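Local coordinates for soluble lytic murein transglycosylase (Pseudomonas aeruginosa, PDB 5OHU), which probably cleaves the glycan strands of peptidoglycan as a lytic transglycosylase, turning over the cell wall by both exolytic and endolytic reactions, at residues A[283-297]-A[308-322]. Sequence-based numbering, arbitrary orientation.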
loop_
_atom_site.group_PDB
_atom_site.type_symbol
_atom_site.label_atom_id
_atom_site.label_comp_id
_atom_site.label_asym_id
_atom_site.label_seq_id
_atom_site.Cartn_x
_atom_site.Cartn_y
_atom_site.Cartn_z
ATOM N N LEU A 283 0.670 20.275 7.272
ATOM C CA LEU A 283 1.412 19.108 6.811
ATOM C C LEU A 283 2.198 19.411 5.544
ATOM O O LEU A 283 3.359 19.012 5.414
ATOM C CB LEU A 283 0.453 17.945 6.567
ATOM C CG LEU A 283 0.033 17.141 7.793
ATOM C CD1 LEU A 283 -0.877 16.004 7.355
ATOM C CD2 LEU A 283 1.282 16.596 8.476
ATOM N N SER A 284 1.593 20.116 4.597
ATOM C CA SER A 284 2.339 20.384 3.373
ATOM C C SER A 284 3.462 21.394 3.610
ATOM O O SER A 284 4.547 21.274 3.029
ATOM C CB SER A 284 1.388 20.842 2.266
ATOM O OG SER A 284 2.093 21.001 1.050
ATOM N N LEU A 285 3.245 22.391 4.465
ATOM C CA LEU A 285 4.354 23.286 4.789
ATOM C C LEU A 285 5.485 22.531 5.478
ATOM O O LEU A 285 6.664 22.779 5.209
ATOM C CB LEU A 285 3.879 24.425 5.691
ATOM C CG LEU A 285 3.119 25.582 5.058
ATOM C CD1 LEU A 285 2.611 26.543 6.142
ATOM C CD2 LEU A 285 4.011 26.296 4.058
ATOM N N ALA A 286 5.143 21.628 6.399
ATOM C CA ALA A 286 6.172 20.932 7.161
ATOM C C ALA A 286 7.015 20.052 6.262
ATOM O O ALA A 286 8.220 19.922 6.483
ATOM C CB ALA A 286 5.542 20.096 8.281
ATOM N N LYS A 287 6.412 19.471 5.227
ATOM C CA LYS A 287 7.179 18.660 4.295
ATOM C C LYS A 287 8.093 19.503 3.423
ATOM O O LYS A 287 8.992 18.953 2.780
ATOM C CB LYS A 287 6.251 17.814 3.415
ATOM C CG LYS A 287 5.817 16.525 4.071
ATOM C CD LYS A 287 4.500 15.996 3.458
ATOM C CE LYS A 287 4.072 14.727 4.172
ATOM N NZ LYS A 287 2.911 14.062 3.490
ATOM N N ARG A 288 7.926 20.818 3.421
ATOM C CA ARG A 288 8.887 21.711 2.792
ATOM C C ARG A 288 9.829 22.326 3.805
ATOM O O ARG A 288 10.616 23.215 3.455
ATOM C CB ARG A 288 8.166 22.809 2.024
ATOM C CG ARG A 288 7.295 22.273 0.942
ATOM C CD ARG A 288 6.321 23.316 0.546
ATOM N NE ARG A 288 6.594 23.883 -0.767
ATOM C CZ ARG A 288 6.122 23.377 -1.901
ATOM N NH1 ARG A 288 5.363 22.286 -1.882
ATOM N NH2 ARG A 288 6.408 23.965 -3.052
ATOM N N PHE A 289 9.742 21.893 5.064
ATOM C CA PHE A 289 10.641 22.356 6.111
ATOM C C PHE A 289 10.467 23.845 6.394
ATOM O O PHE A 289 11.427 24.560 6.685
ATOM C CB PHE A 289 12.092 22.001 5.759
ATOM C CG PHE A 289 12.250 20.574 5.262
ATOM C CD1 PHE A 289 11.679 19.512 5.972
ATOM C CD2 PHE A 289 12.937 20.293 4.077
ATOM C CE1 PHE A 289 11.819 18.191 5.518
ATOM C CE2 PHE A 289 13.076 18.977 3.622
ATOM C CZ PHE A 289 12.514 17.925 4.344
ATOM N N ASP A 290 9.232 24.318 6.336
ATOM C CA ASP A 290 8.943 25.723 6.571
ATOM C C ASP A 290 8.506 25.864 8.022
ATOM O O ASP A 290 7.499 25.256 8.404
ATOM C CB ASP A 290 7.847 26.191 5.616
ATOM C CG ASP A 290 7.511 27.688 5.745
ATOM O OD1 ASP A 290 7.637 28.295 6.836
ATOM O OD2 ASP A 290 7.122 28.265 4.704
ATOM N N PRO A 291 9.221 26.616 8.858
ATOM C CA PRO A 291 8.863 26.662 10.288
ATOM C C PRO A 291 7.508 27.296 10.555
ATOM O O PRO A 291 6.993 27.171 11.677
ATOM C CB PRO A 291 9.998 27.490 10.913
ATOM C CG PRO A 291 10.437 28.392 9.777
ATOM C CD PRO A 291 10.319 27.539 8.529
ATOM N N ARG A 292 6.894 27.943 9.561
ATOM C CA ARG A 292 5.544 28.453 9.758
ATOM C C ARG A 292 4.549 27.322 10.014
ATOM O O ARG A 292 3.488 27.571 10.580
ATOM C CB ARG A 292 5.127 29.307 8.549
ATOM C CG ARG A 292 5.800 30.681 8.527
ATOM C CD ARG A 292 5.431 31.479 7.270
ATOM N NE ARG A 292 6.110 30.972 6.084
ATOM C CZ ARG A 292 6.028 31.523 4.877
ATOM N NH1 ARG A 292 5.281 32.607 4.689
ATOM N NH2 ARG A 292 6.682 30.968 3.865
ATOM N N ALA A 293 4.883 26.078 9.642
ATOM C CA ALA A 293 3.995 24.946 9.921
ATOM C C ALA A 293 3.795 24.740 11.415
ATOM O O ALA A 293 2.692 24.403 11.857
ATOM C CB ALA A 293 4.557 23.675 9.286
ATOM N N LEU A 294 4.848 24.943 12.208
ATOM C CA LEU A 294 4.795 24.599 13.632
ATOM C C LEU A 294 3.751 25.366 14.422
ATOM O O LEU A 294 3.028 24.727 15.199
ATOM C CB LEU A 294 6.170 24.793 14.276
ATOM C CG LEU A 294 7.205 23.743 13.913
ATOM C CD1 LEU A 294 8.549 24.215 14.403
ATOM C CD2 LEU A 294 6.841 22.399 14.537
ATOM N N PRO A 295 3.648 26.705 14.344
ATOM C CA PRO A 295 2.579 27.371 15.126
ATOM C C PRO A 295 1.193 26.947 14.685
ATOM O O PRO A 295 0.308 26.701 15.515
ATOM C CB PRO A 295 2.831 28.871 14.873
ATOM C CG PRO A 295 4.306 28.957 14.477
ATOM C CD PRO A 295 4.545 27.684 13.694
ATOM N N LEU A 296 1.002 26.818 13.377
ATOM C CA LEU A 296 -0.270 26.364 12.835
ATOM C C LEU A 296 -0.628 24.965 13.342
ATOM O O LEU A 296 -1.750 24.724 13.803
ATOM C CB LEU A 296 -0.183 26.386 11.308
ATOM C CG LEU A 296 -1.461 26.074 10.573
ATOM C CD1 LEU A 296 -2.460 27.154 10.937
ATOM C CD2 LEU A 296 -1.250 25.959 9.045
ATOM N N MET A 297 0.305 24.024 13.241
ATOM C CA MET A 297 0.012 22.658 13.664
ATOM C C MET A 297 -0.209 22.599 15.168
ATOM O O MET A 297 -1.070 21.863 15.646
ATOM C CB MET A 297 1.154 21.719 13.255
ATOM C CG MET A 297 1.369 21.537 11.748
ATOM S SD MET A 297 2.712 20.384 11.317
ATOM C CE MET A 297 4.084 21.163 12.141
ATOM N N THR A 308 -0.399 11.694 11.882
ATOM C CA THR A 308 0.402 12.236 10.792
ATOM C C THR A 308 0.911 13.636 11.130
ATOM O O THR A 308 2.069 13.968 10.847
ATOM C CB THR A 308 -0.408 12.257 9.500
ATOM O OG1 THR A 308 -0.891 10.936 9.241
ATOM C CG2 THR A 308 0.490 12.701 8.310
ATOM N N VAL A 309 0.072 14.458 11.770
ATOM C CA VAL A 309 0.503 15.806 12.128
ATOM C C VAL A 309 1.500 15.763 13.273
ATOM O O VAL A 309 2.425 16.580 13.330
ATOM C CB VAL A 309 -0.711 16.697 12.478
ATOM C CG1 VAL A 309 -0.250 18.059 12.990
ATOM C CG2 VAL A 309 -1.637 16.856 11.269
ATOM N N THR A 310 1.326 14.833 14.208
ATOM C CA THR A 310 2.256 14.738 15.324
ATOM C C THR A 310 3.645 14.362 14.842
ATOM O O THR A 310 4.642 14.933 15.293
ATOM C CB THR A 310 1.762 13.699 16.329
ATOM O OG1 THR A 310 0.442 14.046 16.745
ATOM C CG2 THR A 310 2.661 13.659 17.534
ATOM N N GLU A 311 3.721 13.399 13.927
ATOM C CA GLU A 311 5.009 12.934 13.434
ATOM C C GLU A 311 5.695 14.007 12.597
ATOM O O GLU A 311 6.919 14.155 12.658
ATOM C CB GLU A 311 4.824 11.649 12.613
ATOM C CG GLU A 311 4.405 10.426 13.421
ATOM C CD GLU A 311 4.632 9.101 12.679
ATOM O OE1 GLU A 311 4.072 8.941 11.569
ATOM O OE2 GLU A 311 5.349 8.213 13.208
ATOM N N TRP A 312 4.929 14.763 11.806
ATOM C CA TRP A 312 5.570 15.769 10.969
ATOM C C TRP A 312 5.917 17.007 11.765
ATOM O O TRP A 312 6.889 17.691 11.450
ATOM C CB TRP A 312 4.706 16.084 9.751
ATOM C CG TRP A 312 5.181 15.203 8.706
ATOM C CD1 TRP A 312 4.635 14.012 8.312
ATOM C CD2 TRP A 312 6.387 15.361 7.965
ATOM N NE1 TRP A 312 5.424 13.430 7.345
ATOM C CE2 TRP A 312 6.509 14.235 7.121
ATOM C CE3 TRP A 312 7.383 16.348 7.934
ATOM C CZ2 TRP A 312 7.565 14.084 6.227
ATOM C CZ3 TRP A 312 8.454 16.188 7.053
ATOM C CH2 TRP A 312 8.527 15.067 6.206
ATOM N N ARG A 313 5.171 17.279 12.823
ATOM C CA ARG A 313 5.585 18.292 13.786
ATOM C C ARG A 313 6.925 17.923 14.414
ATOM O O ARG A 313 7.831 18.759 14.527
ATOM C CB ARG A 313 4.507 18.452 14.862
ATOM C CG ARG A 313 4.556 19.788 15.570
ATOM C CD ARG A 313 3.777 19.819 16.888
ATOM N NE ARG A 313 2.362 19.543 16.709
ATOM C CZ ARG A 313 1.462 19.607 17.686
ATOM N NH1 ARG A 313 0.192 19.338 17.421
ATOM N NH2 ARG A 313 1.825 19.953 18.915
ATOM N N THR A 314 7.087 16.647 14.806
ATOM C CA THR A 314 8.357 16.217 15.399
ATOM C C THR A 314 9.471 16.171 14.358
ATOM O O THR A 314 10.601 16.599 14.632
ATOM C CB THR A 314 8.230 14.844 16.074
ATOM O OG1 THR A 314 7.022 14.776 16.855
ATOM C CG2 THR A 314 9.428 14.609 17.012
ATOM N N ARG A 315 9.170 15.665 13.157
ATOM C CA ARG A 315 10.166 15.629 12.091
ATOM C C ARG A 315 10.672 17.028 11.767
ATOM O O ARG A 315 11.879 17.245 11.596
ATOM C CB ARG A 315 9.572 14.969 10.842
ATOM C CG ARG A 315 9.494 13.451 10.945
ATOM C CD ARG A 315 8.697 12.791 9.814
ATOM N NE ARG A 315 8.777 11.348 9.995
ATOM C CZ ARG A 315 7.802 10.482 9.753
ATOM N NH1 ARG A 315 6.634 10.896 9.280
ATOM N NH2 ARG A 315 8.004 9.193 9.985
ATOM N N LEU A 316 9.759 17.995 11.702
ATOM C CA LEU A 316 10.141 19.353 11.363
ATOM C C LEU A 316 11.049 19.940 12.438
ATOM O O LEU A 316 12.049 20.591 12.124
ATOM C CB LEU A 316 8.884 20.204 11.167
ATOM C CG LEU A 316 9.045 21.693 10.841
ATOM C CD1 LEU A 316 9.960 21.904 9.644
ATOM C CD2 LEU A 316 7.698 22.323 10.556
ATOM N N LEU A 317 10.736 19.694 13.714
ATOM C CA LEU A 317 11.623 20.158 14.777
ATOM C C LEU A 317 13.010 19.550 14.625
ATOM O O LEU A 317 14.019 20.225 14.843
ATOM C CB LEU A 317 11.027 19.825 16.148
ATOM C CG LEU A 317 9.777 20.639 16.505
ATOM C CD1 LEU A 317 9.016 20.006 17.661
ATOM C CD2 LEU A 317 10.187 22.093 16.833
ATOM N N LEU A 318 13.075 18.274 14.247
ATOM C CA LEU A 318 14.367 17.631 14.039
ATOM C C LEU A 318 15.097 18.250 12.853
ATOM O O LEU A 318 16.303 18.497 12.919
ATOM C CB LEU A 318 14.180 16.125 13.821
ATOM C CG LEU A 318 13.646 15.278 14.989
ATOM C CD1 LEU A 318 13.325 13.902 14.453
ATOM C CD2 LEU A 318 14.625 15.164 16.149
ATOM N N ARG A 319 14.383 18.510 11.759
ATOM C CA ARG A 319 15.034 19.160 10.626
ATOM C C ARG A 319 15.555 20.538 11.012
ATOM O O ARG A 319 16.573 20.991 10.483
ATOM C CB ARG A 319 14.074 19.276 9.445
ATOM C CG ARG A 319 14.745 19.732 8.142
ATOM C CD ARG A 319 15.372 18.582 7.374
ATOM N NE ARG A 319 15.786 19.029 6.043
ATOM C CZ ARG A 319 16.004 18.229 5.002
ATOM N NH1 ARG A 319 15.835 16.919 5.107
ATOM N NH2 ARG A 319 16.390 18.743 3.851
ATOM N N LEU A 320 14.891 21.215 11.938
ATOM C CA LEU A 320 15.325 22.552 12.296
ATOM C C LEU A 320 16.364 22.548 13.401
ATOM O O LEU A 320 16.789 23.626 13.826
ATOM C CB LEU A 320 14.132 23.409 12.719
ATOM C CG LEU A 320 13.177 23.692 11.544
ATOM C CD1 LEU A 320 11.784 24.016 12.086
ATOM C CD2 LEU A 320 13.695 24.795 10.622
ATOM N N GLY A 321 16.764 21.374 13.884
ATOM C CA GLY A 321 17.710 21.319 14.978
ATOM C C GLY A 321 17.160 21.734 16.325
ATOM O O GLY A 321 17.933 22.134 17.200
ATOM N N ARG A 322 15.845 21.656 16.522
ATOM C CA ARG A 322 15.226 22.053 17.789
ATOM C C ARG A 322 15.025 20.832 18.695
ATOM O O ARG A 322 13.911 20.335 18.932
ATOM C CB ARG A 322 13.935 22.821 17.503
ATOM C CG ARG A 322 14.284 24.245 16.930
ATOM C CD ARG A 322 13.137 24.989 16.232
ATOM N NE ARG A 322 12.006 25.284 17.114
ATOM C CZ ARG A 322 10.943 26.011 16.767
ATOM N NH1 ARG A 322 10.860 26.554 15.559
ATOM N NH2 ARG A 322 9.954 26.195 17.630
#
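Leu316 enters the hairpin of helices 283-287 and 293-297 as a knob in a hole made by Ala286, Ala293, Leu294 and Met297. CG anti to the backbone N (chi1 178°) carries its branched end into the hole, where CD2 lies 3.6 Å from Ala293 CB and CD1 rests 3.6 Å from Phe289 CA in the turn. Met297, bent at its last torsion, lays CE against the Arg313 backbone, 3.6 Å from its CA, and Leu294 wedges between Arg313, Leu316 and Leu317, with its CD1 3.6 Å from Leu317 CD2. This buried, apolar part is tightly packed, and no hydrogen bond crosses between the segments.

Buried Trp312 is covered by the partly exposed Lys287, which runs extended across one indole face in a CH-pi contact, its CG 3.7 Å from the centroid of the six-membered ring; Arg315 CD covers the opposite face. On the more open side Phe289, the positive-phi residue of the Schellman motif ending helix 283-287, carries the Arg319 guanidinium stacked on its ring in a cation-pi contact, with planes 15° apart and Arg319 CZ 3.8 Å from the ring centroid. At the solvent side, exposed Pro291 merely touches Leu320 CD1 with its CB, at 4.1 Å.

Three consecutive helices thus pack together in an almost all-helical chain, 308-319 running at 28° to 283-287 and at 149° to 293-297. Arg319, hydrogen-bonded to Thr601 and the Trp586 carbonyl, and the Arg315–Glu600 salt bridge join them to the transglycosylase SLT region, while Leu285 leans on helix 253-263 and Leu317 and Leu318 meet helix 323-330.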